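Local coordinates for vacuolar protein sorting 29 (Cryptosporidium parvum, PDB 2A22) that probably acts as the VPS29 subunit of a retromer-like protein-sorting complex, built on a calcineurin-like metallophosphoesterase fold, at residues L27-G32 against E49-D54; M73-T78 against F93-E98. All coordinates share one frame; numbering follows the deposited sequence.

Interaction 1: residues L27-G32 against E49-D54; sequences LVLLIG and ELLATD
L29 and L51 meet through their methyl groups, L29 CD1 lying 3.7 Å from L51 CD2 and L29 CD2 lying 4.0 Å from that same L51 CD2. One methyl of L51 thus sits against both branches of L29, and the two side chains cross at about a right angle. L29 presents the pair because its CG stands anti to the backbone N (chi1 167°). I31, two residues further along the strand and facing the same way, adds a lighter touch, its CD1 lying 4.3 Å from L51 CD2. All three residues are buried, F184 packing on both L29 and L51, and L43 on L51 as well. Toward the other end the contact opens: L27 and T53 also point their CB atoms at the facing segment, but both are partly exposed, stay farther apart than the leucine pair and make no close contact. No hydrogen bond spans the segments; the polar ties of the strand run within its sheet, L29 pairing through its backbone with Y58 and L60. Strand 26-31 packed against helix 48-52, with strand 58-61 following alongside in parallel, forms a beta-alpha-beta unit of the alpha-beta-beta-alpha sandwich characteristic of calcineurin-like phosphoesterases.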
loop_
_atom_site.group_PDB
_atom_site.type_symbol
_atom_site.label_atom_id
_atom_site.label_comp_id
_atom_site.label_asym_id
_atom_site.label_seq_id
_atom_site.Cartn_x
_atom_site.Cartn_y
_atom_site.Cartn_z
ATOM N N LEU A 27 10.482 -6.562 6.051
ATOM C CA LEU A 27 9.317 -5.897 6.613
ATOM C C LEU A 27 8.829 -4.868 5.600
ATOM O O LEU A 27 9.546 -3.933 5.237
ATOM C CB LEU A 27 9.628 -5.274 8.003
ATOM C CG LEU A 27 8.448 -4.636 8.744
ATOM C CD1 LEU A 27 7.385 -5.673 9.148
ATOM C CD2 LEU A 27 8.954 -3.863 9.996
ATOM N N VAL A 28 7.615 -5.079 5.119
ATOM C CA VAL A 28 7.089 -4.316 3.999
ATOM C C VAL A 28 5.953 -3.409 4.443
ATOM O O VAL A 28 4.944 -3.898 4.981
ATOM C CB VAL A 28 6.546 -5.241 2.862
ATOM C CG1 VAL A 28 6.316 -4.403 1.609
ATOM C CG2 VAL A 28 7.519 -6.376 2.573
ATOM N N LEU A 29 6.127 -2.101 4.210
ATOM C CA LEU A 29 5.088 -1.125 4.489
ATOM C C LEU A 29 4.155 -1.014 3.275
ATOM O O LEU A 29 4.602 -0.770 2.161
ATOM C CB LEU A 29 5.701 0.240 4.872
ATOM C CG LEU A 29 4.733 1.443 4.887
ATOM C CD1 LEU A 29 3.665 1.278 5.993
ATOM C CD2 LEU A 29 5.502 2.780 5.061
ATOM N N LEU A 30 2.864 -1.228 3.505
ATOM C CA LEU A 30 1.824 -1.088 2.467
ATOM C C LEU A 30 0.981 0.118 2.836
ATOM O O LEU A 30 0.409 0.177 3.940
ATOM C CB LEU A 30 0.959 -2.352 2.383
ATOM C CG LEU A 30 1.725 -3.695 2.409
ATOM C CD1 LEU A 30 0.772 -4.890 2.371
ATOM C CD2 LEU A 30 2.677 -3.749 1.215
ATOM N N ILE A 31 0.927 1.095 1.927
ATOM C CA ILE A 31 0.412 2.422 2.267
ATOM C C ILE A 31 -0.052 3.121 0.978
ATOM O O ILE A 31 0.461 2.830 -0.113
ATOM C CB ILE A 31 1.500 3.211 3.084
ATOM C CG1 ILE A 31 0.886 4.371 3.852
ATOM C CG2 ILE A 31 2.772 3.560 2.207
ATOM C CD1 ILE A 31 1.851 5.071 4.809
ATOM N N GLY A 32 -1.073 3.967 1.068
ATOM C CA GLY A 32 -1.435 4.797 -0.072
ATOM C C GLY A 32 -2.661 5.678 0.175
ATOM O O GLY A 32 -3.150 5.793 1.309
ATOM N N GLU A 49 5.964 7.192 14.714
ATOM C CA GLU A 49 7.018 6.295 15.110
ATOM C C GLU A 49 6.863 4.929 14.471
ATOM O O GLU A 49 7.866 4.287 14.145
ATOM C CB GLU A 49 7.075 6.185 16.636
ATOM C CG GLU A 49 7.720 7.412 17.293
ATOM C CD GLU A 49 7.895 7.263 18.801
ATOM O OE1 GLU A 49 7.226 6.392 19.429
ATOM O OE2 GLU A 49 8.709 8.037 19.366
ATOM N N LEU A 50 5.617 4.494 14.271
ATOM C CA LEU A 50 5.370 3.248 13.559
ATOM C C LEU A 50 6.005 3.268 12.169
ATOM O O LEU A 50 6.694 2.318 11.800
ATOM C CB LEU A 50 3.873 2.917 13.496
ATOM C CG LEU A 50 3.271 2.246 14.741
ATOM C CD1 LEU A 50 1.753 2.201 14.627
ATOM C CD2 LEU A 50 3.833 0.836 15.052
ATOM N N LEU A 51 5.793 4.356 11.420
ATOM C CA LEU A 51 6.426 4.557 10.105
ATOM C C LEU A 51 7.929 4.888 10.117
ATOM O O LEU A 51 8.591 4.791 9.085
ATOM C CB LEU A 51 5.644 5.600 9.299
ATOM C CG LEU A 51 4.127 5.307 9.245
ATOM C CD1 LEU A 51 3.309 6.481 8.753
ATOM C CD2 LEU A 51 3.824 4.047 8.447
ATOM N N ALA A 52 8.460 5.271 11.276
ATOM C CA ALA A 52 9.889 5.576 11.418
ATOM C C ALA A 52 10.727 4.338 11.756
ATOM O O ALA A 52 11.950 4.422 11.779
ATOM C CB ALA A 52 10.117 6.673 12.490
ATOM N N THR A 53 10.082 3.197 12.014
ATOM C CA THR A 53 10.829 2.004 12.421
ATOM C C THR A 53 11.921 1.573 11.438
ATOM O O THR A 53 11.688 1.484 10.229
ATOM C CB THR A 53 9.938 0.793 12.777
ATOM O OG1 THR A 53 10.766 -0.374 12.857
ATOM C CG2 THR A 53 8.903 0.530 11.756
ATOM N N ASP A 54 13.109 1.324 11.984
ATOM C CA ASP A 54 14.322 0.968 11.233
ATOM C C ASP A 54 14.150 -0.268 10.367
ATOM O O ASP A 54 14.807 -0.422 9.363
ATOM C CB ASP A 54 15.467 0.643 12.235
ATOM C CG ASP A 54 16.324 1.847 12.575
ATOM O OD1 ASP A 54 16.234 2.887 11.874
ATOM O OD2 ASP A 54 17.104 1.751 13.549
#

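Interaction 2: residues M73-T78 against F93-E98; sequences MLKNIT and FNPDPE
Two bends in the chain of K75, at chi2 and at chi3 (-99°), carry its ammonium group across to D96, whose carboxylate is placed by a CG anti to its own carbonyl carbon and beside the backbone N. The result is a surface salt bridge, within the calcineurin-like phosphoesterase fold, between helix 68-77 and an Asx turn in the long loop that joins strand 81-83 to strand 106-111. K75 NZ lies 3.3 Å from D96 OD2, and the distance to D96 OD1 is the same within rounding, so the ammonium faces both carboxylate oxygens; both hydrogen bonds are weak. The charge pair is supplemented by water 1, which accepts from K75 NZ and donates to D96 OD2, bridging the ion pair. The stronger polar partner of K75 NZ is the carbonyl oxygen of V81, at the start of the next strand, so the lysine ties its helix first to that strand, and the pairing with D96 is a looser addition. The aliphatic part of K75 contributes too: its CE approaches the ring of P95, at 4.1 Å from P95 CG, the two side chains crossing obliquely. P95 is exposed, and the contact is thin, burying 116 Å² over both sides.

The loop has its own internal order. N94 is buried; the bond from its ND2 to the carbonyl oxygen of V102 fixes the side-chain amide, while backbone bonding with G101 fixes the chain on which it stands. N94 then closes the Asx turn, which helps fix the backbone that bears the carboxylate: D96 N donates to N94 OD1 at 2.9 Å, nearly straight at 164°, from above the amide plane by 49°.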
loop_
_atom_site.group_PDB
_atom_site.type_symbol
_atom_site.label_atom_id
_atom_site.label_comp_id
_atom_site.label_asym_id
_atom_site.label_seq_id
_atom_site.Cartn_x
_atom_site.Cartn_y
_atom_site.Cartn_z
ATOM N N MET A 73 9.163 12.019 1.343
ATOM C CA MET A 73 9.138 11.411 2.669
ATOM C C MET A 73 9.171 9.872 2.521
ATOM O O MET A 73 10.023 9.192 3.120
ATOM C CB MET A 73 7.925 11.921 3.467
ATOM C CG MET A 73 7.683 11.229 4.850
ATOM S SD MET A 73 6.727 9.674 4.729
ATOM C CE MET A 73 6.568 9.223 6.481
ATOM N N LEU A 74 8.293 9.343 1.672
ATOM C CA LEU A 74 8.218 7.894 1.424
ATOM C C LEU A 74 9.497 7.340 0.814
ATOM O O LEU A 74 9.964 6.266 1.224
ATOM C CB LEU A 74 7.019 7.542 0.543
ATOM C CG LEU A 74 5.605 7.687 1.114
ATOM C CD1 LEU A 74 4.603 7.616 -0.031
ATOM C CD2 LEU A 74 5.260 6.631 2.185
ATOM N N LYS A 75 10.087 8.070 -0.130
ATOM C CA LYS A 75 11.376 7.661 -0.683
ATOM C C LYS A 75 12.488 7.611 0.366
ATOM O O LYS A 75 13.385 6.779 0.278
ATOM C CB LYS A 75 11.815 8.556 -1.835
ATOM C CG LYS A 75 10.915 8.485 -3.062
ATOM C CD LYS A 75 10.768 7.077 -3.621
ATOM C CE LYS A 75 11.674 6.839 -4.793
ATOM N NZ LYS A 75 11.266 5.571 -5.460
ATOM N N ASN A 76 12.406 8.480 1.361
ATOM C CA ASN A 76 13.421 8.521 2.423
ATOM C C ASN A 76 13.281 7.450 3.510
ATOM O O ASN A 76 14.176 7.293 4.343
ATOM C CB ASN A 76 13.487 9.902 3.067
ATOM C CG ASN A 76 14.399 10.819 2.317
ATOM O OD1 ASN A 76 15.587 10.508 2.120
ATOM N ND2 ASN A 76 13.863 11.956 1.869
ATOM N N ILE A 77 12.176 6.709 3.503
ATOM C CA ILE A 77 12.001 5.668 4.509
ATOM C C ILE A 77 13.130 4.642 4.370
ATOM O O ILE A 77 13.743 4.263 5.367
ATOM C CB ILE A 77 10.603 5.028 4.428
ATOM C CG1 ILE A 77 9.566 6.057 4.935
ATOM C CG2 ILE A 77 10.554 3.714 5.220
ATOM C CD1 ILE A 77 8.152 5.603 4.907
ATOM N N THR A 78 13.419 4.216 3.138
ATOM C CA THR A 78 14.391 3.141 2.908
ATOM C C THR A 78 14.749 3.179 1.425
ATOM O O THR A 78 14.101 3.893 0.649
ATOM C CB THR A 78 13.833 1.744 3.384
ATOM O OG1 THR A 78 14.876 0.745 3.353
ATOM C CG2 THR A 78 12.612 1.264 2.516
ATOM N N PHE A 93 6.349 13.783 -9.111
ATOM C CA PHE A 93 7.455 13.548 -10.004
ATOM C C PHE A 93 8.222 12.337 -9.466
ATOM O O PHE A 93 8.594 12.317 -8.311
ATOM C CB PHE A 93 8.352 14.797 -10.017
ATOM C CG PHE A 93 9.686 14.594 -10.675
ATOM C CD1 PHE A 93 9.799 14.608 -12.069
ATOM C CD2 PHE A 93 10.835 14.416 -9.896
ATOM C CE1 PHE A 93 11.041 14.431 -12.687
ATOM C CE2 PHE A 93 12.083 14.230 -10.489
ATOM C CZ PHE A 93 12.201 14.241 -11.885
ATOM N N ASN A 94 8.431 11.325 -10.302
ATOM C CA ASN A 94 9.191 10.154 -9.906
ATOM C C ASN A 94 10.677 10.513 -9.954
ATOM O O ASN A 94 11.221 10.785 -11.029
ATOM C CB ASN A 94 8.888 8.989 -10.851
ATOM C CG ASN A 94 9.531 7.678 -10.410
ATOM O OD1 ASN A 94 10.383 7.655 -9.525
ATOM N ND2 ASN A 94 9.129 6.576 -11.052
ATOM N N PRO A 95 11.343 10.527 -8.792
ATOM C CA PRO A 95 12.752 10.870 -8.871
ATOM C C PRO A 95 13.665 9.714 -9.270
ATOM O O PRO A 95 14.868 9.882 -9.185
ATOM C CB PRO A 95 13.075 11.319 -7.452
ATOM C CG PRO A 95 12.138 10.493 -6.603
ATOM C CD PRO A 95 10.891 10.288 -7.409
ATOM N N ASP A 96 13.131 8.557 -9.676
ATOM C CA ASP A 96 14.006 7.479 -10.166
ATOM C C ASP A 96 14.538 7.826 -11.572
ATOM O O ASP A 96 13.763 8.179 -12.459
ATOM C CB ASP A 96 13.314 6.103 -10.123
ATOM C CG ASP A 96 13.047 5.602 -8.674
ATOM O OD1 ASP A 96 13.694 6.073 -7.690
ATOM O OD2 ASP A 96 12.168 4.726 -8.521
ATOM N N PRO A 97 15.871 7.735 -11.774
ATOM C CA PRO A 97 16.529 8.411 -12.908
ATOM C C PRO A 97 16.094 7.872 -14.265
ATOM O O PRO A 97 16.005 8.631 -15.246
ATOM C CB PRO A 97 18.017 8.125 -12.669
ATOM C CG PRO A 97 18.104 7.720 -11.215
ATOM C CD PRO A 97 16.843 6.974 -10.970
ATOM N N GLU A 98 15.798 6.576 -14.306
ATOM C CA GLU A 98 15.329 5.923 -15.520
ATOM C C GLU A 98 13.925 6.362 -15.959
ATOM O O GLU A 98 13.564 6.176 -17.116
ATOM C CB GLU A 98 15.353 4.403 -15.316
ATOM C CG GLU A 98 15.740 3.608 -16.571
ATOM C CD GLU A 98 17.119 3.999 -17.110
ATOM O OE1 GLU A 98 18.108 3.910 -16.340
ATOM O OE2 GLU A 98 17.206 4.400 -18.297
HETATM O O HOH W 1 9.542 5.659 -7.419
#

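Interaction 1 is a core contact and interaction 2 a surface one, their centres about 15 Å apart, yet helix 68-77 connects them. The face of that helix carrying L74 and I77 packs on the strand of interaction 1, with L29 CD2 3.9 Å from I77 CD1 and I31 CG2 4.0 Å from L74 CD2, whereas K75 reaches out from the helix toward the 93-98 loop. Chemistry follows place: interaction 1 is purely methyl packing among buried leucines and an isoleucine, while interaction 2 relies on ion pairing through weak bonds, with a bridging water. Strand 26-31 is thus packed by both helices, 48-52 and 68-77.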